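Local coordinates for Crov588 (Cafeteriavirus, PDB 6NYR), which is of unknown function but folds as a circular leucine-rich-repeat protein built from FNIP repeats, a form that may serve binding of other molecules, at residues N361-I375 with P382-Q396. Sequence-based numbering, arbitrary orientation.
Sequences NSLTHLTFGDDFNQI and PNSLVHLSFGCEFNQ
Leu366 N gives its hydrogen to His387 O, Leu366 O takes one from Ser389 N, and Phe368 N reaches Ser389 O in a practically straight bond (2.9 Å, 179°), knitting strands 365-367 and 387-389 in parallel. Just before the strands, Thr364 O accepts twice, from His387 N nearly head-on and from Val386 N, tilted from the carbonyl plane. Ser384 OG sits 2.7 Å from both Asn361 O and Leu363 O; its single proton can serve either, and chi1 of 46° tucks the hydroxyl back against its own backbone, facing the two carbonyls. At the far end Asp370 O receives Glu393 N. Asn373 OD1 is gripped from opposite faces of its amide plane, by Asn395 N at 2.8 Å and Gln396 NE2 at 2.9 Å; Asn395 OD1 in turn accepts from Asn417 N and Gln418 NE2 of the next coil. A water donates to Phe368 O and also bonds Ser389 OG. Leu366 and Leu388 lie side by side, CD2 to CD1 3.8 Å, in the interior, where Leu344 packs on Leu366 and Leu410 on Leu388. The Phe368 and Phe390 rings are nearly parallel (11°) but slid apart, while each turns a face to the next phenylalanine of its own coil, Phe372 or Phe394. On the other sheet face, His365 CD2 packs against His387 CB at 3.4 Å. Asp371 OD1 and Glu393 OE2 approach to 3.4 Å without bonding, a repulsion that may be eased by solvent or protonation. Serine, asparagine and glutamine side chains thus extend the backbone bonding beyond the short strands, tying successive leucine-rich coils together along much of each turn around a hydrophobic interior.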
ATOM      1  N   ASN A 361      21.291 -22.015  13.393  1.00 61.76           N
ATOM      2  CA  ASN A 361      20.149 -22.603  14.080  1.00 61.42           C
ATOM      3  C   ASN A 361      19.201 -21.557  14.649  1.00 58.84           C
ATOM      4  O   ASN A 361      18.225 -21.926  15.311  1.00 62.34           O
ATOM      5  CB  ASN A 361      20.625 -23.535  15.201  1.00 66.09           C
ATOM      6  CG  ASN A 361      20.912 -24.939  14.706  1.00 68.31           C
ATOM      7  OD1 ASN A 361      20.133 -25.513  13.940  1.00 65.21           O
ATOM      8  ND2 ASN A 361      22.032 -25.504  15.146  1.00 72.22           N
ATOM      9  N   SER A 362      19.455 -20.276  14.405  1.00 57.67           N
ATOM     10  CA  SER A 362      18.526 -19.221  14.779  1.00 57.89           C
ATOM     11  C   SER A 362      17.625 -18.804  13.625  1.00 57.10           C
ATOM     12  O   SER A 362      16.691 -18.024  13.842  1.00 57.49           O
ATOM     13  CB  SER A 362      19.295 -17.995  15.292  1.00 58.06           C
ATOM     14  OG  SER A 362      20.310 -17.600  14.380  1.00 59.01           O
ATOM     15  N   LEU A 363      17.863 -19.320  12.419  1.00 54.82           N
ATOM     16  CA  LEU A 363      17.153 -18.846  11.236  1.00 53.24           C
ATOM     17  C   LEU A 363      15.679 -19.216  11.312  1.00 50.24           C
ATOM     18  O   LEU A 363      15.329 -20.395  11.440  1.00 47.76           O
ATOM     19  CB  LEU A 363      17.786 -19.434   9.977  1.00 52.10           C
ATOM     20  CG  LEU A 363      17.579 -18.635   8.688  1.00 52.01           C
ATOM     21  CD1 LEU A 363      18.397 -17.344   8.732  1.00 48.89           C
ATOM     22  CD2 LEU A 363      17.932 -19.472   7.467  1.00 52.48           C
ATOM     23  N   THR A 364      14.815 -18.209  11.201  1.00 50.10           N
ATOM     24  CA  THR A 364      13.374 -18.415  11.150  1.00 50.86           C
ATOM     25  C   THR A 364      12.774 -18.152   9.779  1.00 48.53           C
ATOM     26  O   THR A 364      11.738 -18.732   9.454  1.00 48.72           O
ATOM     27  CB  THR A 364      12.668 -17.510  12.174  1.00 54.40           C
ATOM     28  OG1 THR A 364      12.921 -16.131  11.871  1.00 52.28           O
ATOM     29  CG2 THR A 364      13.156 -17.818  13.587  1.00 55.99           C
ATOM     30  N   HIS A 365      13.410 -17.311   8.969  1.00 46.62           N
ATOM     31  CA  HIS A 365      12.862 -16.880   7.687  1.00 47.29           C
ATOM     32  C   HIS A 365      13.939 -17.009   6.622  1.00 44.34           C
ATOM     33  O   HIS A 365      14.995 -16.374   6.721  1.00 42.08           O
ATOM     34  CB  HIS A 365      12.353 -15.437   7.768  1.00 48.18           C
ATOM     35  CG  HIS A 365      11.151 -15.271   8.643  1.00 53.98           C
ATOM     36  ND1 HIS A 365      11.222 -15.295  10.020  1.00 58.13           N
ATOM     37  CD2 HIS A 365       9.846 -15.081   8.338  1.00 55.09           C
ATOM     38  CE1 HIS A 365      10.012 -15.130  10.524  1.00 57.82           C
ATOM     39  NE2 HIS A 365       9.159 -14.998   9.525  1.00 57.14           N
ATOM     40  N   LEU A 366      13.666 -17.828   5.607  1.00 44.68           N
ATOM     41  CA  LEU A 366      14.598 -18.075   4.512  1.00 47.57           C
ATOM     42  C   LEU A 366      13.867 -17.861   3.199  1.00 45.66           C
ATOM     43  O   LEU A 366      12.923 -18.595   2.885  1.00 46.84           O
ATOM     44  CB  LEU A 366      15.162 -19.495   4.580  1.00 46.34           C
ATOM     45  CG  LEU A 366      16.094 -19.905   3.437  1.00 43.43           C
ATOM     46  CD1 LEU A 366      17.299 -18.985   3.373  1.00 42.71           C
ATOM     47  CD2 LEU A 366      16.522 -21.356   3.591  1.00 43.88           C
ATOM     48  N   THR A 367      14.304 -16.864   2.435  1.00 42.53           N
ATOM     49  CA  THR A 367      13.707 -16.534   1.147  1.00 43.09           C
ATOM     50  C   THR A 367      14.770 -16.667   0.067  1.00 42.79           C
ATOM     51  O   THR A 367      15.801 -15.986   0.119  1.00 40.27           O
ATOM     52  CB  THR A 367      13.115 -15.121   1.169  1.00 45.40           C
ATOM     53  OG1 THR A 367      12.073 -15.065   2.157  1.00 46.13           O
ATOM     54  CG2 THR A 367      12.563 -14.739  -0.190  1.00 43.17           C
ATOM     55  N   PHE A 368      14.510 -17.531  -0.909  1.00 45.09           N
ATOM     56  CA  PHE A 368      15.393 -17.696  -2.052  1.00 41.59           C
ATOM     57  C   PHE A 368      14.962 -16.764  -3.177  1.00 41.91           C
ATOM     58  O   PHE A 368      13.831 -16.273  -3.214  1.00 41.46           O
ATOM     59  CB  PHE A 368      15.398 -19.145  -2.555  1.00 44.25           C
ATOM     60  CG  PHE A 368      16.148 -20.097  -1.667  1.00 46.88           C
ATOM     61  CD1 PHE A 368      17.534 -20.092  -1.644  1.00 46.08           C
ATOM     62  CD2 PHE A 368      15.474 -21.011  -0.873  1.00 47.61           C
ATOM     63  CE1 PHE A 368      18.230 -20.967  -0.835  1.00 43.94           C
ATOM     64  CE2 PHE A 368      16.170 -21.892  -0.066  1.00 46.12           C
ATOM     65  CZ  PHE A 368      17.548 -21.869  -0.049  1.00 44.28           C
ATOM     66  N   GLY A 369      15.879 -16.552  -4.120  1.00 42.24           N
ATOM     67  CA  GLY A 369      15.623 -15.730  -5.278  1.00 42.04           C
ATOM     68  C   GLY A 369      15.272 -16.541  -6.513  1.00 42.76           C
ATOM     69  O   GLY A 369      15.000 -17.740  -6.458  1.00 43.88           O
ATOM     70  N   ASP A 370      15.285 -15.851  -7.653  1.00 44.26           N
ATOM     71  CA  ASP A 370      14.850 -16.454  -8.906  1.00 45.51           C
ATOM     72  C   ASP A 370      15.552 -17.781  -9.178  1.00 45.02           C
ATOM     73  O   ASP A 370      14.903 -18.795  -9.459  1.00 48.41           O
ATOM     74  CB  ASP A 370      15.108 -15.490 -10.068  1.00 46.36           C
ATOM     75  CG  ASP A 370      14.137 -14.331 -10.104  1.00 49.30           C
ATOM     76  OD1 ASP A 370      13.189 -14.310  -9.291  1.00 49.64           O
ATOM     77  OD2 ASP A 370      14.309 -13.454 -10.975  1.00 52.15           O
ATOM     78  N   ASP A 371      16.883 -17.791  -9.109  1.00 43.37           N
ATOM     79  CA  ASP A 371      17.651 -18.839  -9.766  1.00 48.30           C
ATOM     80  C   ASP A 371      17.968 -20.042  -8.891  1.00 45.53           C
ATOM     81  O   ASP A 371      18.375 -21.080  -9.428  1.00 43.46           O
ATOM     82  CB  ASP A 371      18.973 -18.269 -10.297  1.00 49.97           C
ATOM     83  CG  ASP A 371      18.794 -17.467 -11.565  1.00 49.95           C
ATOM     84  OD1 ASP A 371      17.651 -17.391 -12.065  1.00 49.29           O
ATOM     85  OD2 ASP A 371      19.798 -16.906 -12.059  1.00 49.74           O
ATOM     86  N   PHE A 372      17.832 -19.935  -7.570  1.00 45.73           N
ATOM     87  CA  PHE A 372      18.238 -21.044  -6.720  1.00 47.26           C
ATOM     88  C   PHE A 372      17.539 -22.332  -7.146  1.00 48.91           C
ATOM     89  O   PHE A 372      16.309 -22.392  -7.225  1.00 45.51           O
ATOM     90  CB  PHE A 372      17.937 -20.783  -5.250  1.00 49.99           C
ATOM     91  CG  PHE A 372      18.391 -21.900  -4.361  1.00 48.83           C
ATOM     92  CD1 PHE A 372      19.735 -22.043  -4.047  1.00 49.89           C
ATOM     93  CD2 PHE A 372      17.488 -22.828  -3.868  1.00 50.52           C
ATOM     94  CE1 PHE A 372      20.164 -23.075  -3.237  1.00 51.56           C
ATOM     95  CE2 PHE A 372      17.918 -23.865  -3.055  1.00 51.97           C
ATOM     96  CZ  PHE A 372      19.256 -23.985  -2.744  1.00 51.12           C
ATOM     97  N   ASN A 373      18.332 -23.379  -7.369  1.00 49.66           N
ATOM     98  CA  ASN A 373      17.815 -24.638  -7.891  1.00 49.52           C
ATOM     99  C   ASN A 373      18.807 -25.755  -7.605  1.00 48.83           C
ATOM    100  O   ASN A 373      19.266 -26.438  -8.524  1.00 50.25           O
ATOM    101  CB  ASN A 373      17.552 -24.496  -9.391  1.00 45.44           C
ATOM    102  CG  ASN A 373      16.765 -25.650  -9.957  1.00 45.26           C
ATOM    103  OD1 ASN A 373      16.044 -26.342  -9.242  1.00 45.11           O
ATOM    104  ND2 ASN A 373      16.902 -25.868 -11.258  1.00 47.55           N
ATOM    105  N   GLN A 374      19.147 -25.940  -6.333  1.00 48.68           N
ATOM    106  CA  GLN A 374      20.036 -27.006  -5.901  1.00 49.65           C
ATOM    107  C   GLN A 374      19.265 -27.961  -5.001  1.00 52.96           C
ATOM    108  O   GLN A 374      18.272 -27.578  -4.372  1.00 53.23           O
ATOM    109  CB  GLN A 374      21.249 -26.469  -5.144  1.00 48.59           C
ATOM    110  CG  GLN A 374      22.040 -25.439  -5.910  1.00 48.17           C
ATOM    111  CD  GLN A 374      22.688 -26.008  -7.157  1.00 47.48           C
ATOM    112  OE1 GLN A 374      23.115 -27.162  -7.182  1.00 49.75           O
ATOM    113  NE2 GLN A 374      22.751 -25.202  -8.205  1.00 47.66           N
ATOM    114  N   ILE A 375      19.711 -29.215  -4.953  1.00 52.64           N
ATOM    115  CA  ILE A 375      19.088 -30.168  -4.049  1.00 52.75           C
ATOM    116  C   ILE A 375      19.343 -29.712  -2.616  1.00 50.75           C
ATOM    117  O   ILE A 375      20.418 -29.185  -2.295  1.00 49.21           O
ATOM    118  CB  ILE A 375      19.616 -31.597  -4.274  1.00 58.80           C
ATOM    119  CG1 ILE A 375      21.056 -31.745  -3.790  1.00 65.75           C
ATOM    120  CG2 ILE A 375      19.513 -31.988  -5.743  1.00 56.70           C
ATOM    121  CD1 ILE A 375      21.655 -33.131  -4.054  1.00 70.00           C
ATOM    122  N   PRO A 382      17.626 -25.505   8.994  1.00 55.99           N
ATOM    123  CA  PRO A 382      17.726 -25.603  10.452  1.00 56.35           C
ATOM    124  C   PRO A 382      16.367 -25.846  11.090  1.00 56.03           C
ATOM    125  O   PRO A 382      15.313 -25.638  10.485  1.00 53.70           O
ATOM    126  CB  PRO A 382      18.302 -24.247  10.871  1.00 57.61           C
ATOM    127  CG  PRO A 382      17.923 -23.305   9.762  1.00 57.02           C
ATOM    128  CD  PRO A 382      17.555 -24.108   8.527  1.00 55.15           C
ATOM    129  N   ASN A 383      16.413 -26.317  12.332  1.00 61.29           N
ATOM    130  CA  ASN A 383      15.203 -26.709  13.047  1.00 64.05           C
ATOM    131  C   ASN A 383      14.456 -25.534  13.662  1.00 62.45           C
ATOM    132  O   ASN A 383      13.435 -25.754  14.323  1.00 66.77           O
ATOM    133  CB  ASN A 383      15.557 -27.724  14.135  1.00 68.18           C
ATOM    134  CG  ASN A 383      15.706 -29.123  13.589  1.00 73.58           C
ATOM    135  OD1 ASN A 383      16.778 -29.726  13.668  1.00 78.71           O
ATOM    136  ND2 ASN A 383      14.628 -29.654  13.030  1.00 73.32           N
ATOM    137  N   SER A 384      14.931 -24.308  13.466  1.00 60.18           N
ATOM    138  CA  SER A 384      14.214 -23.112  13.879  1.00 58.03           C
ATOM    139  C   SER A 384      13.370 -22.501  12.768  1.00 54.61           C
ATOM    140  O   SER A 384      12.607 -21.568  13.034  1.00 52.66           O
ATOM    141  CB  SER A 384      15.214 -22.061  14.374  1.00 61.15           C
ATOM    142  OG  SER A 384      16.304 -21.955  13.470  1.00 62.70           O
ATOM    143  N   LEU A 385      13.485 -23.001  11.543  1.00 53.65           N
ATOM    144  CA  LEU A 385      12.878 -22.331  10.399  1.00 51.86           C
ATOM    145  C   LEU A 385      11.362 -22.484  10.429  1.00 53.04           C
ATOM    146  O   LEU A 385      10.838 -23.598  10.530  1.00 50.57           O
ATOM    147  CB  LEU A 385      13.454 -22.909   9.109  1.00 53.40           C
ATOM    148  CG  LEU A 385      13.443 -22.046   7.849  1.00 53.05           C
ATOM    149  CD1 LEU A 385      14.502 -20.953   7.944  1.00 50.36           C
ATOM    150  CD2 LEU A 385      13.667 -22.908   6.616  1.00 52.54           C
ATOM    151  N   VAL A 386      10.659 -21.356  10.345  1.00 51.70           N
ATOM    152  CA  VAL A 386       9.206 -21.363  10.279  1.00 53.54           C
ATOM    153  C   VAL A 386       8.689 -20.961   8.901  1.00 53.02           C
ATOM    154  O   VAL A 386       7.574 -21.365   8.536  1.00 51.89           O
ATOM    155  CB  VAL A 386       8.586 -20.449  11.360  1.00 53.94           C
ATOM    156  CG1 VAL A 386       9.155 -20.773  12.734  1.00 53.99           C
ATOM    157  CG2 VAL A 386       8.806 -18.983  11.018  1.00 53.04           C
ATOM    158  N   HIS A 387       9.464 -20.207   8.122  1.00 50.76           N
ATOM    159  CA  HIS A 387       8.994 -19.564   6.903  1.00 50.89           C
ATOM    160  C   HIS A 387      10.011 -19.827   5.805  1.00 50.01           C
ATOM    161  O   HIS A 387      11.166 -19.402   5.911  1.00 49.13           O
ATOM    162  CB  HIS A 387       8.812 -18.059   7.124  1.00 53.27           C
ATOM    163  CG  HIS A 387       8.143 -17.354   5.988  1.00 59.42           C
ATOM    164  ND1 HIS A 387       8.772 -17.120   4.785  1.00 60.90           N
ATOM    165  CD2 HIS A 387       6.908 -16.808   5.880  1.00 60.68           C
ATOM    166  CE1 HIS A 387       7.948 -16.475   3.977  1.00 60.91           C
ATOM    167  NE2 HIS A 387       6.811 -16.274   4.619  1.00 59.65           N
ATOM    168  N   LEU A 388       9.588 -20.530   4.757  1.00 50.14           N
ATOM    169  CA  LEU A 388      10.469 -20.912   3.658  1.00 48.45           C
ATOM    170  C   LEU A 388       9.791 -20.571   2.340  1.00 48.37           C
ATOM    171  O   LEU A 388       8.696 -21.067   2.055  1.00 45.50           O
ATOM    172  CB  LEU A 388      10.817 -22.401   3.718  1.00 46.17           C
ATOM    173  CG  LEU A 388      11.653 -22.929   2.552  1.00 45.36           C
ATOM    174  CD1 LEU A 388      12.980 -22.208   2.466  1.00 46.33           C
ATOM    175  CD2 LEU A 388      11.862 -24.428   2.706  1.00 48.30           C
ATOM    176  N   SER A 389      10.442 -19.721   1.546  1.00 50.71           N
ATOM    177  CA  SER A 389       9.934 -19.282   0.252  1.00 50.91           C
ATOM    178  C   SER A 389      10.961 -19.597  -0.826  1.00 46.13           C
ATOM    179  O   SER A 389      12.112 -19.160  -0.736  1.00 43.73           O
ATOM    180  CB  SER A 389       9.619 -17.783   0.286  1.00 53.15           C
ATOM    181  OG  SER A 389       9.061 -17.343  -0.938  1.00 55.82           O
ATOM    182  N   PHE A 390      10.539 -20.342  -1.842  1.00 48.62           N
ATOM    183  CA  PHE A 390      11.370 -20.634  -3.001  1.00 47.88           C
ATOM    184  C   PHE A 390      11.039 -19.692  -4.157  1.00 46.21           C
ATOM    185  O   PHE A 390       9.920 -19.187  -4.273  1.00 48.46           O
ATOM    186  CB  PHE A 390      11.189 -22.086  -3.463  1.00 51.37           C
ATOM    187  CG  PHE A 390      11.787 -23.106  -2.534  1.00 50.88           C
ATOM    188  CD1 PHE A 390      13.144 -23.375  -2.562  1.00 51.03           C
ATOM    189  CD2 PHE A 390      10.988 -23.806  -1.648  1.00 53.00           C
ATOM    190  CE1 PHE A 390      13.698 -24.315  -1.716  1.00 51.69           C
ATOM    191  CE2 PHE A 390      11.532 -24.751  -0.797  1.00 53.46           C
ATOM    192  CZ  PHE A 390      12.893 -25.005  -0.828  1.00 53.81           C
ATOM    193  N   GLY A 391      12.040 -19.458  -5.010  1.00 46.01           N
ATOM    194  CA  GLY A 391      11.896 -18.613  -6.178  1.00 43.19           C
ATOM    195  C   GLY A 391      11.403 -19.366  -7.403  1.00 43.44           C
ATOM    196  O   GLY A 391      10.940 -20.505  -7.331  1.00 45.28           O
ATOM    197  N   CYS A 392      11.530 -18.704  -8.562  1.00 45.59           N
ATOM    198  CA  CYS A 392      10.869 -19.206  -9.760  1.00 49.30           C
ATOM    199  C   CYS A 392      11.456 -20.531 -10.222  1.00 48.72           C
ATOM    200  O   CYS A 392      10.729 -21.403 -10.712  1.00 49.62           O
ATOM    201  CB  CYS A 392      10.990 -18.215 -10.918  1.00 53.29           C
ATOM    202  SG  CYS A 392      10.783 -16.483 -10.515  1.00 67.83           S
ATOM    203  N   GLU A 393      12.773 -20.687 -10.113  1.00 46.76           N
ATOM    204  CA  GLU A 393      13.452 -21.763 -10.821  1.00 52.19           C
ATOM    205  C   GLU A 393      13.752 -22.980  -9.955  1.00 50.12           C
ATOM    206  O   GLU A 393      14.194 -24.003 -10.495  1.00 52.77           O
ATOM    207  CB  GLU A 393      14.756 -21.231 -11.443  1.00 54.31           C
ATOM    208  CG  GLU A 393      14.531 -20.014 -12.343  1.00 54.96           C
ATOM    209  CD  GLU A 393      15.354 -20.042 -13.617  1.00 59.27           C
ATOM    210  OE1 GLU A 393      15.813 -21.133 -14.020  1.00 62.13           O
ATOM    211  OE2 GLU A 393      15.544 -18.962 -14.217  1.00 61.78           O
ATOM    212  N   PHE A 394      13.489 -22.924  -8.651  1.00 45.92           N
ATOM    213  CA  PHE A 394      13.670 -24.115  -7.837  1.00 46.30           C
ATOM    214  C   PHE A 394      12.719 -25.212  -8.309  1.00 47.78           C
ATOM    215  O   PHE A 394      11.504 -25.008  -8.393  1.00 43.06           O
ATOM    216  CB  PHE A 394      13.424 -23.829  -6.363  1.00 49.09           C
ATOM    217  CG  PHE A 394      13.648 -25.027  -5.487  1.00 49.36           C
ATOM    218  CD1 PHE A 394      14.932 -25.414  -5.140  1.00 50.59           C
ATOM    219  CD2 PHE A 394      12.582 -25.779  -5.030  1.00 50.56           C
ATOM    220  CE1 PHE A 394      15.149 -26.520  -4.341  1.00 52.15           C
ATOM    221  CE2 PHE A 394      12.791 -26.890  -4.227  1.00 52.62           C
ATOM    222  CZ  PHE A 394      14.074 -27.259  -3.882  1.00 52.42           C
ATOM    223  N   ASN A 395      13.278 -26.382  -8.612  1.00 48.33           N
ATOM    224  CA  ASN A 395      12.498 -27.503  -9.120  1.00 50.67           C
ATOM    225  C   ASN A 395      13.240 -28.801  -8.830  1.00 53.45           C
ATOM    226  O   ASN A 395      13.433 -29.629  -9.725  1.00 54.93           O
ATOM    227  CB  ASN A 395      12.244 -27.325 -10.616  1.00 52.01           C
ATOM    228  CG  ASN A 395      11.229 -28.304 -11.155  1.00 50.43           C
ATOM    229  OD1 ASN A 395      10.450 -28.889 -10.400  1.00 49.35           O
ATOM    230  ND2 ASN A 395      11.222 -28.482 -12.471  1.00 51.54           N
ATOM    231  N   GLN A 396      13.647 -28.984  -7.577  1.00 55.33           N
ATOM    232  CA  GLN A 396      14.361 -30.171  -7.140  1.00 57.23           C
ATOM    233  C   GLN A 396      13.475 -30.997  -6.216  1.00 61.33           C
ATOM    234  O   GLN A 396      12.544 -30.486  -5.589  1.00 60.98           O
ATOM    235  CB  GLN A 396      15.656 -29.801  -6.407  1.00 56.18           C
ATOM    236  CG  GLN A 396      16.638 -28.995  -7.230  1.00 53.59           C
ATOM    237  CD  GLN A 396      17.063 -29.703  -8.498  1.00 52.46           C
ATOM    238  OE1 GLN A 396      17.297 -30.912  -8.499  1.00 52.71           O
ATOM    239  NE2 GLN A 396      17.149 -28.957  -9.590  1.00 50.76           N
TER
HETATM  240  O   HOH W   1      10.721 -16.095  -3.139  1.00 45.96           O